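Long-range contacts in putative non-ribosomal peptide synthetase (Actinomadura parvosata subsp. kistnae, PDB 6M7L), which probably serves as a condensation-type domain of a non-ribosomal peptide synthetase, a modular enzyme that builds peptides without the ribosome: residues R47-L52 with V143-A148; A115-R120 with R131-P136; L283-D288 with V463-V468; G289-T294 with D324-P329. One frame throughout, in Å; residues are numbered along the deposited sequence.

From the N terminus, strand 45-53 comes first, and interaction 1 closes a loop of about ninety residues when strand 141-149 pairs with it. Within that loop lies interaction 2, a short closure between helix 110-119 and strand 130-136, whose strand adjoins 141-149 in the same sheet; they touch where Leu145 and Val143 pair with His133 and Phe135. The chain then crosses to the other side of the molecule, about 43 Å away between centres. There interaction 3 spans helix 272-288 to the loop after helix 440-459, and interaction 4, enclosed within it, joins the start of strand 292-299 to the loop after 317-324. The two touch at Ser285 with Arg290 and Ser466 with Asp328.

Interaction 1 (R47-L52 with V143-A148); sequences RVALRL and VLLVVA
Val143 faces Arg51 in an antiparallel non-hydrogen-bonded pair, and its CG2 sits over the centre of one guanidinium face, 3.8 Å from Arg51 CZ. Arg51 NH2 and NE are turned to Glu107 and Glu141, in salt bridges. Leu144 next makes a hydrogen-bonded pair with Leu50: Leu144 N reaches Leu50 O at 2.8 Å and Leu50 N reaches Leu144 O at 2.7 Å. Its CB also meets Leu52 CD1, on the face covered by helix 155-172. Leu145 returns to the face of Arg51 and Ala49; chi1 (171°) and chi2 (67°) together bring its CD1 within 3.5 Å of Val48 O. At Val146 the ladder repeats, Val48 N to Val146 O at 3.0 Å and Val146 N to Val48 O at 2.9 Å, while the two valines lie side by side with Val48 CG1 3.8 Å from Val146 CB. Val147 finishes the walk, its CG2 touching Arg47 CB, whose guanidinium leads off to Pro402 O. Two interior strands of the sheet are thus joined by paired amides under an aliphatic cover, and the charged groups are consigned to one face, where carboxylates and a carbonyl receive them.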
loop_
_atom_site.group_PDB
_atom_site.type_symbol
_atom_site.label_atom_id
_atom_site.label_comp_id
_atom_site.label_asym_id
_atom_site.label_seq_id
_atom_site.Cartn_x
_atom_site.Cartn_y
_atom_site.Cartn_z
ATOM N N ARG A 47 8.403 11.864 11.630
ATOM C CA ARG A 47 9.655 11.854 10.888
ATOM C C ARG A 47 9.866 10.493 10.240
ATOM O O ARG A 47 9.394 9.467 10.738
ATOM C CB ARG A 47 10.850 12.221 11.780
ATOM C CG ARG A 47 11.256 11.158 12.788
ATOM C CD ARG A 47 10.284 11.122 13.981
ATOM N NE ARG A 47 9.711 9.791 14.145
ATOM C CZ ARG A 47 10.238 8.848 14.915
ATOM N NH1 ARG A 47 9.664 7.654 14.976
ATOM N NH2 ARG A 47 11.338 9.099 15.620
ATOM N N VAL A 48 10.579 10.506 9.118
ATOM C CA VAL A 48 10.873 9.302 8.349
ATOM C C VAL A 48 12.302 9.399 7.838
ATOM O O VAL A 48 12.712 10.438 7.310
ATOM C CB VAL A 48 9.885 9.114 7.179
ATOM C CG1 VAL A 48 9.775 10.392 6.352
ATOM C CG2 VAL A 48 10.302 7.939 6.311
ATOM N N ALA A 49 13.066 8.328 8.011
ATOM C CA ALA A 49 14.421 8.233 7.490
ATOM C C ALA A 49 14.446 7.192 6.381
ATOM O O ALA A 49 14.009 6.054 6.583
ATOM C CB ALA A 49 15.415 7.877 8.597
ATOM N N LEU A 50 14.944 7.585 5.212
ATOM C CA LEU A 50 14.952 6.735 4.028
ATOM C C LEU A 50 16.389 6.467 3.609
ATOM O O LEU A 50 17.149 7.405 3.353
ATOM C CB LEU A 50 14.189 7.391 2.875
ATOM C CG LEU A 50 12.679 7.583 3.009
ATOM C CD1 LEU A 50 12.132 8.246 1.759
ATOM C CD2 LEU A 50 11.989 6.255 3.257
ATOM N N ARG A 51 16.755 5.192 3.529
ATOM C CA ARG A 51 18.030 4.818 2.933
ATOM C C ARG A 51 17.877 4.788 1.418
ATOM O O ARG A 51 16.987 4.116 0.889
ATOM C CB ARG A 51 18.500 3.462 3.456
ATOM C CG ARG A 51 19.842 3.031 2.896
ATOM C CD ARG A 51 20.531 2.022 3.800
ATOM N NE ARG A 51 21.779 2.557 4.334
ATOM C CZ ARG A 51 21.951 2.947 5.592
ATOM N NH1 ARG A 51 20.957 2.850 6.463
ATOM N NH2 ARG A 51 23.123 3.426 5.980
ATOM N N LEU A 52 18.730 5.537 0.725
ATOM C CA LEU A 52 18.654 5.696 -0.725
ATOM C C LEU A 52 19.978 5.239 -1.327
ATOM O O LEU A 52 20.951 5.998 -1.352
ATOM C CB LEU A 52 18.353 7.145 -1.100
ATOM C CG LEU A 52 17.120 7.788 -0.466
ATOM C CD1 LEU A 52 17.082 9.275 -0.783
ATOM C CD2 LEU A 52 15.849 7.106 -0.942
ATOM N N VAL A 143 21.368 8.769 3.273
ATOM C CA VAL A 143 20.194 8.610 4.124
ATOM C C VAL A 143 19.499 9.959 4.231
ATOM O O VAL A 143 20.124 10.956 4.608
ATOM C CB VAL A 143 20.550 8.056 5.514
ATOM C CG1 VAL A 143 19.390 8.264 6.479
ATOM C CG2 VAL A 143 20.882 6.579 5.410
ATOM N N LEU A 144 18.214 9.984 3.884
ATOM C CA LEU A 144 17.402 11.190 3.905
ATOM C C LEU A 144 16.460 11.142 5.096
ATOM O O LEU A 144 15.780 10.134 5.313
ATOM C CB LEU A 144 16.599 11.337 2.612
ATOM C CG LEU A 144 15.593 12.489 2.602
ATOM C CD1 LEU A 144 16.323 13.821 2.682
ATOM C CD2 LEU A 144 14.696 12.425 1.371
ATOM N N LEU A 145 16.427 12.225 5.864
ATOM C CA LEU A 145 15.507 12.374 6.980
ATOM C C LEU A 145 14.536 13.500 6.664
ATOM O O LEU A 145 14.953 14.589 6.260
ATOM C CB LEU A 145 16.251 12.672 8.285
ATOM C CG LEU A 145 15.380 13.060 9.485
ATOM C CD1 LEU A 145 14.516 11.892 9.944
ATOM C CD2 LEU A 145 16.241 13.573 10.625
ATOM N N VAL A 146 13.248 13.229 6.833
ATOM C CA VAL A 146 12.201 14.229 6.674
ATOM C C VAL A 146 11.501 14.365 8.015
ATOM O O VAL A 146 10.990 13.377 8.557
ATOM C CB VAL A 146 11.204 13.852 5.566
ATOM C CG1 VAL A 146 10.097 14.898 5.473
ATOM C CG2 VAL A 146 11.923 13.704 4.231
ATOM N N VAL A 147 11.497 15.578 8.558
ATOM C CA VAL A 147 10.819 15.886 9.809
ATOM C C VAL A 147 9.688 16.852 9.501
ATOM O O VAL A 147 9.864 17.797 8.724
ATOM C CB VAL A 147 11.788 16.484 10.848
ATOM C CG1 VAL A 147 11.098 16.632 12.196
ATOM C CG2 VAL A 147 13.036 15.624 10.969
ATOM N N ALA A 148 8.524 16.607 10.095
ATOM C CA ALA A 148 7.371 17.478 9.930
ATOM C C ALA A 148 6.699 17.659 11.280
ATOM O O ALA A 148 6.453 16.677 11.987
ATOM C CB ALA A 148 6.379 16.905 8.911
#

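Interaction 2 (A115-R120 with R131-P136)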
loop_
_atom_site.group_PDB
_atom_site.type_symbol
_atom_site.label_atom_id
_atom_site.label_comp_id
_atom_site.label_asym_id
_atom_site.label_seq_id
_atom_site.Cartn_x
_atom_site.Cartn_y
_atom_site.Cartn_z
ATOM N N ALA A 115 18.477 11.306 15.446
ATOM C CA ALA A 115 17.761 11.682 16.661
ATOM C C ALA A 115 17.829 13.184 16.901
ATOM O O ALA A 115 16.815 13.814 17.222
ATOM C CB ALA A 115 18.326 10.922 17.861
ATOM N N ASP A 116 19.015 13.775 16.743
ATOM C CA ASP A 116 19.166 15.209 16.959
ATOM C C ASP A 116 18.333 16.008 15.966
ATOM O O ASP A 116 17.588 16.915 16.352
ATOM C CB ASP A 116 20.639 15.604 16.861
ATOM C CG ASP A 116 20.829 17.102 16.766
ATOM O OD1 ASP A 116 20.676 17.786 17.799
ATOM O OD2 ASP A 116 21.117 17.598 15.657
ATOM N N ARG A 117 18.452 15.688 14.674
ATOM C CA ARG A 117 17.723 16.443 13.660
ATOM C C ARG A 117 16.217 16.250 13.788
ATOM O O ARG A 117 15.450 17.166 13.472
ATOM C CB ARG A 117 18.192 16.040 12.263
ATOM C CG ARG A 117 19.668 16.284 11.992
ATOM C CD ARG A 117 20.045 17.750 12.143
ATOM N NE ARG A 117 21.355 18.029 11.561
ATOM C CZ ARG A 117 22.504 17.943 12.223
ATOM N NH1 ARG A 117 23.646 18.214 11.606
ATOM N NH2 ARG A 117 22.512 17.589 13.501
ATOM N N ALA A 118 15.774 15.078 14.245
ATOM C CA ALA A 118 14.344 14.861 14.432
ATOM C C ALA A 118 13.808 15.649 15.617
ATOM O O ALA A 118 12.626 16.011 15.635
ATOM C CB ALA A 118 14.049 13.372 14.612
ATOM N N GLY A 119 14.653 15.926 16.609
ATOM C CA GLY A 119 14.231 16.641 17.794
ATOM C C GLY A 119 14.382 18.141 17.748
ATOM O O GLY A 119 13.807 18.827 18.598
ATOM N N ARG A 120 15.133 18.668 16.783
ATOM C CA ARG A 120 15.352 20.108 16.705
ATOM C C ARG A 120 14.014 20.837 16.621
ATOM O O ARG A 120 13.197 20.525 15.743
ATOM C CB ARG A 120 16.220 20.469 15.500
ATOM C CG ARG A 120 17.695 20.151 15.654
ATOM C CD ARG A 120 18.495 20.722 14.496
ATOM N NE ARG A 120 19.933 20.614 14.725
ATOM C CZ ARG A 120 20.858 20.977 13.842
ATOM N NH1 ARG A 120 20.498 21.474 12.666
ATOM N NH2 ARG A 120 22.145 20.843 14.137
ATOM N N ARG A 131 11.125 20.021 7.300
ATOM C CA ARG A 131 12.487 20.211 6.825
ATOM C C ARG A 131 13.081 18.847 6.501
ATOM O O ARG A 131 12.554 17.807 6.906
ATOM C CB ARG A 131 13.342 20.945 7.861
ATOM C CG ARG A 131 13.220 20.369 9.254
ATOM C CD ARG A 131 14.273 20.920 10.198
ATOM N NE ARG A 131 14.502 19.987 11.294
ATOM C CZ ARG A 131 13.985 20.107 12.512
ATOM N NH1 ARG A 131 13.214 21.143 12.814
ATOM N NH2 ARG A 131 14.250 19.187 13.428
ATOM N N ALA A 132 14.188 18.865 5.765
ATOM C CA ALA A 132 14.839 17.651 5.301
ATOM C C ALA A 132 16.330 17.716 5.592
ATOM O O ALA A 132 16.957 18.768 5.437
ATOM C CB ALA A 132 14.608 17.435 3.800
ATOM N N HIS A 133 16.892 16.583 6.007
ATOM C CA HIS A 133 18.311 16.475 6.332
ATOM C C HIS A 133 18.895 15.326 5.522
ATOM O O HIS A 133 18.588 14.159 5.784
ATOM C CB HIS A 133 18.519 16.251 7.827
ATOM C CG HIS A 133 17.693 17.152 8.690
ATOM N ND1 HIS A 133 18.187 18.317 9.239
ATOM C CD2 HIS A 133 16.404 17.064 9.092
ATOM C CE1 HIS A 133 17.237 18.904 9.945
ATOM N NE2 HIS A 133 16.146 18.164 9.872
ATOM N N LEU A 134 19.730 15.656 4.541
ATOM C CA LEU A 134 20.384 14.655 3.716
ATOM C C LEU A 134 21.745 14.319 4.309
ATOM O O LEU A 134 22.501 15.218 4.695
ATOM C CB LEU A 134 20.536 15.157 2.279
ATOM C CG LEU A 134 21.224 14.212 1.294
ATOM C CD1 LEU A 134 20.520 12.864 1.268
ATOM C CD2 LEU A 134 21.256 14.833 -0.092
ATOM N N PHE A 135 22.054 13.024 4.384
ATOM C CA PHE A 135 23.292 12.531 4.987
ATOM C C PHE A 135 24.051 11.701 3.962
ATOM O O PHE A 135 23.829 10.487 3.843
ATOM C CB PHE A 135 23.000 11.722 6.247
ATOM C CG PHE A 135 22.292 12.504 7.314
ATOM C CD1 PHE A 135 23.004 13.310 8.188
ATOM C CD2 PHE A 135 20.913 12.438 7.441
ATOM C CE1 PHE A 135 22.354 14.036 9.172
ATOM C CE2 PHE A 135 20.257 13.163 8.425
ATOM C CZ PHE A 135 20.980 13.962 9.290
ATOM N N PRO A 136 24.951 12.316 3.194
ATOM C CA PRO A 136 25.743 11.558 2.210
ATOM C C PRO A 136 26.708 10.608 2.903
ATOM O O PRO A 136 27.520 11.021 3.736
ATOM C CB PRO A 136 26.487 12.653 1.435
ATOM C CG PRO A 136 25.712 13.907 1.693
ATOM C CD PRO A 136 25.171 13.767 3.078
#
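Arg117 lays its aliphatic stem across the imidazole of His133, and this is the dense part of the contact. Arg117 CB stands 3.6 Å from the centroid of the His133 ring, 1° off the ring normal, a CH-pi approach; CG still covers the face, and Arg117 CD passes the rim, 3.5 Å from His133 ND1. Chi1 (-60°) sets Arg117 CG beside the backbone N, where Phe135 CZ meets it in the ring plane at 3.8 Å, and the bend at chi2 then directs CD toward His133 ND1. Both imidazole nitrogens are engaged: Arg131 NE donates to His133 NE2 at 2.8 Å with ring and guanidinium planes both holding the bond, while ND1 pairs with Glu101, consistent with a proton on ND1. With a phenylalanine in place of His133 these nitrogens are gone, and Arg131 would probably lose the acceptor that helps to fix the turn of its guanidinium.

Toward solvent the contact thins to polar grips at the end of the helix. Arg131 takes Arg120 O end-on, through NH2 at 2.9 Å and NH1 at 3.0 Å; a further bond from Arg131 NH2 to Arg117 O is modelled too short to be read in detail. The exposed Arg120 side chain leads away from the strand, its guanidinium over Arg117 CD, and shares the Asp116 carboxylate with Arg117.

The contact belongs to a beta-alpha-beta unit of strand 100-102, helix 110-119 and strand 130-136. Leu145 of strand 141-149 extends the apolar floor beneath Arg117, while Ala132 and Leu134 turn to the other face and meet helix 58-71.

Interaction 3 (L283-D288 with V463-V468); sequences LLSRLD and VRLSQV
Arg286, on the last turns of helix 272-288, reaches across to the backbone carbonyls of Leu465 and Val468: a side chain from a helix gripping an irregular loop, here the one that follows helix 440-459. A bond in good geometry runs from Arg286 NH2 to Leu465 O at 2.7 Å, in the carbonyl plane and on a lone pair. Two weak ones converge on Val468 O, from Arg286 NH1 at 2.7 Å and NH2 at 2.8 Å. Ser466 O lies over one face of the guanidinium, where the N-H groups do not point, and makes no hydrogen bond to it. Bends at chi2 (-84°) and chi3 (-67°) fold the arginine so that its planar end enters the turn of the loop.

Van der Waals contacts of the two aliphatic side chains add to this. Val468 CG1 rests 3.5 Å from Arg286 NH2, and Leu465 CD2 touches Ser285 OG at 3.7 Å, although that hydroxyl takes its hydrogen bond with Arg290 O. Leu465 and Val468 also meet Met282 of the same helix.

A leucine in place of Arg286 has no N-H to offer, which would probably leave the carbonyls of Leu465 and Val468 without their shared donor and the loop less firmly held to the helix. One guanidinium serving two backbone carbonyls, one only weakly, probably helps to seat an irregular loop through its backbone.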
loop_
_atom_site.group_PDB
_atom_site.type_symbol
_atom_site.label_atom_id
_atom_site.label_comp_id
_atom_site.label_asym_id
_atom_site.label_seq_id
_atom_site.Cartn_x
_atom_site.Cartn_y
_atom_site.Cartn_z
ATOM N N LEU A 283 -5.785 -3.525 35.205
ATOM C CA LEU A 283 -4.403 -3.384 35.652
ATOM C C LEU A 283 -4.142 -1.985 36.195
ATOM O O LEU A 283 -3.593 -1.824 37.290
ATOM C CB LEU A 283 -3.449 -3.702 34.502
ATOM C CG LEU A 283 -1.959 -3.628 34.829
ATOM C CD1 LEU A 283 -1.574 -4.712 35.822
ATOM C CD2 LEU A 283 -1.140 -3.742 33.561
ATOM N N LEU A 284 -4.524 -0.957 35.434
ATOM C CA LEU A 284 -4.327 0.411 35.898
ATOM C C LEU A 284 -5.147 0.702 37.145
ATOM O O LEU A 284 -4.706 1.463 38.014
ATOM C CB LEU A 284 -4.683 1.399 34.789
ATOM C CG LEU A 284 -3.846 1.310 33.514
ATOM C CD1 LEU A 284 -4.198 2.450 32.571
ATOM C CD2 LEU A 284 -2.362 1.318 33.845
ATOM N N SER A 285 -6.337 0.109 37.251
ATOM C CA SER A 285 -7.172 0.326 38.427
ATOM C C SER A 285 -6.480 -0.159 39.692
ATOM O O SER A 285 -6.514 0.517 40.726
ATOM C CB SER A 285 -8.516 -0.380 38.254
ATOM O OG SER A 285 -9.367 -0.148 39.362
ATOM N N ARG A 286 -5.841 -1.328 39.627
ATOM C CA ARG A 286 -5.183 -1.881 40.805
ATOM C C ARG A 286 -3.831 -1.222 41.058
ATOM O O ARG A 286 -3.446 -1.018 42.214
ATOM C CB ARG A 286 -5.027 -3.393 40.648
ATOM C CG ARG A 286 -6.348 -4.145 40.655
ATOM C CD ARG A 286 -6.810 -4.418 42.074
ATOM N NE ARG A 286 -5.919 -5.358 42.746
ATOM C CZ ARG A 286 -6.058 -6.679 42.696
ATOM N NH1 ARG A 286 -5.200 -7.465 43.332
ATOM N NH2 ARG A 286 -7.056 -7.215 42.007
ATOM N N LEU A 287 -3.102 -0.886 39.991
ATOM C CA LEU A 287 -1.812 -0.222 40.153
ATOM C C LEU A 287 -1.978 1.148 40.798
ATOM O O LEU A 287 -1.244 1.504 41.726
ATOM C CB LEU A 287 -1.113 -0.094 38.800
ATOM C CG LEU A 287 -0.539 -1.372 38.192
ATOM C CD1 LEU A 287 0.046 -1.085 36.819
ATOM C CD2 LEU A 287 0.509 -1.974 39.113
ATOM N N ASP A 288 -2.940 1.929 40.319
ATOM C CA ASP A 288 -3.168 3.275 40.825
ATOM C C ASP A 288 -4.241 3.330 41.905
ATOM O O ASP A 288 -4.493 4.409 42.451
ATOM C CB ASP A 288 -3.545 4.208 39.669
ATOM C CG ASP A 288 -2.565 4.126 38.513
ATOM O OD1 ASP A 288 -1.376 3.827 38.757
ATOM O OD2 ASP A 288 -2.984 4.358 37.358
ATOM N N VAL A 463 -13.642 -13.492 36.975
ATOM C CA VAL A 463 -12.818 -12.954 38.051
ATOM C C VAL A 463 -13.203 -11.505 38.312
ATOM O O VAL A 463 -13.335 -10.698 37.384
ATOM C CB VAL A 463 -11.326 -13.099 37.709
ATOM C CG1 VAL A 463 -10.973 -12.338 36.434
ATOM C CG2 VAL A 463 -10.465 -12.625 38.866
ATOM N N ARG A 464 -13.414 -11.176 39.582
ATOM C CA ARG A 464 -13.743 -9.809 39.944
ATOM C C ARG A 464 -12.501 -8.924 39.850
ATOM O O ARG A 464 -11.367 -9.399 39.747
ATOM C CB ARG A 464 -14.330 -9.751 41.354
ATOM C CG ARG A 464 -15.737 -10.319 41.491
ATOM C CD ARG A 464 -16.435 -9.720 42.706
ATOM N NE ARG A 464 -17.708 -10.370 43.009
ATOM C CZ ARG A 464 -17.904 -11.187 44.040
ATOM N NH1 ARG A 464 -16.909 -11.457 44.875
ATOM N NH2 ARG A 464 -19.097 -11.732 44.240
ATOM N N LEU A 465 -12.735 -7.610 39.882
ATOM C CA LEU A 465 -11.628 -6.659 39.842
ATOM C C LEU A 465 -10.722 -6.802 41.057
ATOM O O LEU A 465 -9.504 -6.613 40.949
ATOM C CB LEU A 465 -12.171 -5.232 39.748
ATOM C CG LEU A 465 -11.180 -4.074 39.892
ATOM C CD1 LEU A 465 -10.134 -4.111 38.789
ATOM C CD2 LEU A 465 -11.910 -2.739 39.903
ATOM N N SER A 466 -11.290 -7.151 42.213
ATOM C CA SER A 466 -10.509 -7.220 43.444
ATOM C C SER A 466 -9.645 -8.474 43.505
ATOM O O SER A 466 -8.498 -8.416 43.958
ATOM C CB SER A 466 -11.438 -7.168 44.656
ATOM O OG SER A 466 -12.266 -8.316 44.706
ATOM N N GLN A 467 -10.176 -9.613 43.063
ATOM C CA GLN A 467 -9.490 -10.892 43.174
ATOM C C GLN A 467 -8.559 -11.173 41.997
ATOM O O GLN A 467 -8.256 -12.339 41.721
ATOM C CB GLN A 467 -10.510 -12.025 43.320
ATOM C CG GLN A 467 -11.562 -12.061 42.224
ATOM C CD GLN A 467 -12.498 -13.248 42.351
ATOM O OE1 GLN A 467 -13.102 -13.684 41.370
ATOM N NE2 GLN A 467 -12.623 -13.777 43.562
ATOM N N VAL A 468 -8.095 -10.141 41.311
ATOM C CA VAL A 468 -7.212 -10.306 40.163
ATOM C C VAL A 468 -5.766 -10.204 40.629
ATOM O O VAL A 468 -5.449 -9.515 41.604
ATOM C CB VAL A 468 -7.560 -9.276 39.066
ATOM C CG1 VAL A 468 -6.378 -8.367 38.753
ATOM C CG2 VAL A 468 -8.054 -9.991 37.822
#

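Interaction 4 (G289-T294 with D324-P329); sequences GRTSVT and DLSGDP
The first torsions help to bring Val293 and Leu325 together: Val293 holds CG1 between its backbone N and carbonyl carbon (chi1 49°), and Leu325 keeps CG beside its backbone N (chi1 -57°). With the leucine then extended at chi2, Leu325 CD1 reaches Val293 CG1 at 3.8 Å, the side chains crossing at a slant. Both also face helix 272-288, Val293 through Ala281 and Leu284 and Leu325 through Ser285. One backbone bond joins the segments, Leu325 N to Thr291 O at 2.7 Å, with the N-H bent to 140°. Next to it, Ser292 and Asp324 form an antiparallel non-hydrogen-bonded pair in the two-stranded ribbon of 292-299 and 317-324.

Asp324 shapes the chain leaving that ribbon. Its OD1 accepts from Ser326 N at 2.9 Å, an Asx turn, and from Ser326 OG at 2.6 Å. The hydroxyl uses the syn lone pair, whereas the amide comes from well above the carboxylate plane. Two donors on one carboxylate oxygen would help to offset the nearness of Thr291 O, an acceptor 3.5 Å from OD1. The chemistry suggests a division of labour: a polar turn redirects the chain on the outside, and an aliphatic pair seals it to the helix within.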
loop_
_atom_site.group_PDB
_atom_site.type_symbol
_atom_site.label_atom_id
_atom_site.label_comp_id
_atom_site.label_asym_id
_atom_site.label_seq_id
_atom_site.Cartn_x
_atom_site.Cartn_y
_atom_site.Cartn_z
ATOM N N GLY A 289 -4.873 2.204 42.224
ATOM C CA GLY A 289 -5.874 2.174 43.281
ATOM C C GLY A 289 -7.083 3.045 43.016
ATOM O O GLY A 289 -7.632 3.642 43.950
ATOM N N ARG A 290 -7.518 3.125 41.761
ATOM C CA ARG A 290 -8.606 4.006 41.363
ATOM C C ARG A 290 -9.761 3.191 40.801
ATOM O O ARG A 290 -9.551 2.231 40.053
ATOM C CB ARG A 290 -8.124 5.026 40.328
ATOM C CG ARG A 290 -9.126 6.121 40.009
ATOM C CD ARG A 290 -8.487 7.193 39.139
ATOM N NE ARG A 290 -7.457 7.939 39.855
ATOM C CZ ARG A 290 -7.624 9.167 40.333
ATOM N NH1 ARG A 290 -6.633 9.773 40.972
ATOM N NH2 ARG A 290 -8.782 9.793 40.167
ATOM N N THR A 291 -10.983 3.580 41.167
ATOM C CA THR A 291 -12.187 2.908 40.691
ATOM C C THR A 291 -12.652 3.411 39.332
ATOM O O THR A 291 -13.649 2.900 38.812
ATOM C CB THR A 291 -13.327 3.081 41.700
ATOM O OG1 THR A 291 -13.672 4.470 41.801
ATOM C CG2 THR A 291 -12.915 2.564 43.070
ATOM N N SER A 292 -11.969 4.395 38.749
ATOM C CA SER A 292 -12.394 5.003 37.488
ATOM C C SER A 292 -11.151 5.281 36.651
ATOM O O SER A 292 -10.437 6.255 36.898
ATOM C CB SER A 292 -13.190 6.278 37.735
ATOM O OG SER A 292 -13.266 7.067 36.562
ATOM N N VAL A 293 -10.904 4.435 35.657
ATOM C CA VAL A 293 -9.742 4.555 34.786
ATOM C C VAL A 293 -10.206 5.024 33.413
ATOM O O VAL A 293 -11.263 4.607 32.925
ATOM C CB VAL A 293 -8.972 3.221 34.700
ATOM C CG1 VAL A 293 -9.924 2.083 34.403
ATOM C CG2 VAL A 293 -7.867 3.294 33.658
ATOM N N THR A 294 -9.422 5.908 32.802
ATOM C CA THR A 294 -9.733 6.481 31.496
ATOM C C THR A 294 -8.512 6.319 30.600
ATOM O O THR A 294 -7.512 7.020 30.781
ATOM C CB THR A 294 -10.115 7.959 31.616
ATOM O OG1 THR A 294 -11.215 8.105 32.522
ATOM C CG2 THR A 294 -10.503 8.522 30.253
ATOM N N ASP A 324 -16.018 3.212 34.261
ATOM C CA ASP A 324 -16.270 3.220 35.694
ATOM C C ASP A 324 -16.190 1.792 36.214
ATOM O O ASP A 324 -16.970 0.929 35.799
ATOM C CB ASP A 324 -17.635 3.835 36.001
ATOM C CG ASP A 324 -17.863 4.042 37.489
ATOM O OD1 ASP A 324 -16.962 3.714 38.289
ATOM O OD2 ASP A 324 -18.948 4.539 37.857
ATOM N N LEU A 325 -15.241 1.543 37.115
ATOM C CA LEU A 325 -15.095 0.249 37.767
ATOM C C LEU A 325 -15.669 0.254 39.178
ATOM O O LEU A 325 -15.222 -0.516 40.035
ATOM C CB LEU A 325 -13.626 -0.171 37.778
ATOM C CG LEU A 325 -13.002 -0.231 36.381
ATOM C CD1 LEU A 325 -11.545 -0.635 36.437
ATOM C CD2 LEU A 325 -13.782 -1.191 35.503
ATOM N N SER A 326 -16.657 1.115 39.431
ATOM C CA SER A 326 -17.308 1.176 40.732
ATOM C C SER A 326 -17.935 -0.169 41.086
ATOM O O SER A 326 -18.202 -1.013 40.222
ATOM C CB SER A 326 -18.375 2.271 40.749
ATOM O OG SER A 326 -17.785 3.559 40.709
ATOM N N GLY A 327 -18.184 -0.357 42.379
ATOM C CA GLY A 327 -18.492 -1.691 42.850
ATOM C C GLY A 327 -17.271 -2.574 42.678
ATOM O O GLY A 327 -16.125 -2.128 42.823
ATOM N N ASP A 328 -17.505 -3.837 42.347
ATOM C CA ASP A 328 -16.424 -4.780 42.063
ATOM C C ASP A 328 -16.812 -5.608 40.851
ATOM O O ASP A 328 -17.263 -6.754 40.974
ATOM C CB ASP A 328 -16.120 -5.655 43.277
ATOM C CG ASP A 328 -14.676 -6.103 43.316
ATOM O OD1 ASP A 328 -14.261 -6.856 42.412
ATOM O OD2 ASP A 328 -13.948 -5.678 44.235
ATOM N N PRO A 329 -16.639 -5.060 39.654
ATOM C CA PRO A 329 -17.096 -5.754 38.450
ATOM C C PRO A 329 -16.159 -6.884 38.057
ATOM O O PRO A 329 -14.962 -6.870 38.351
ATOM C CB PRO A 329 -17.095 -4.651 37.382
ATOM C CG PRO A 329 -16.791 -3.358 38.116
ATOM C CD PRO A 329 -16.052 -3.749 39.343
#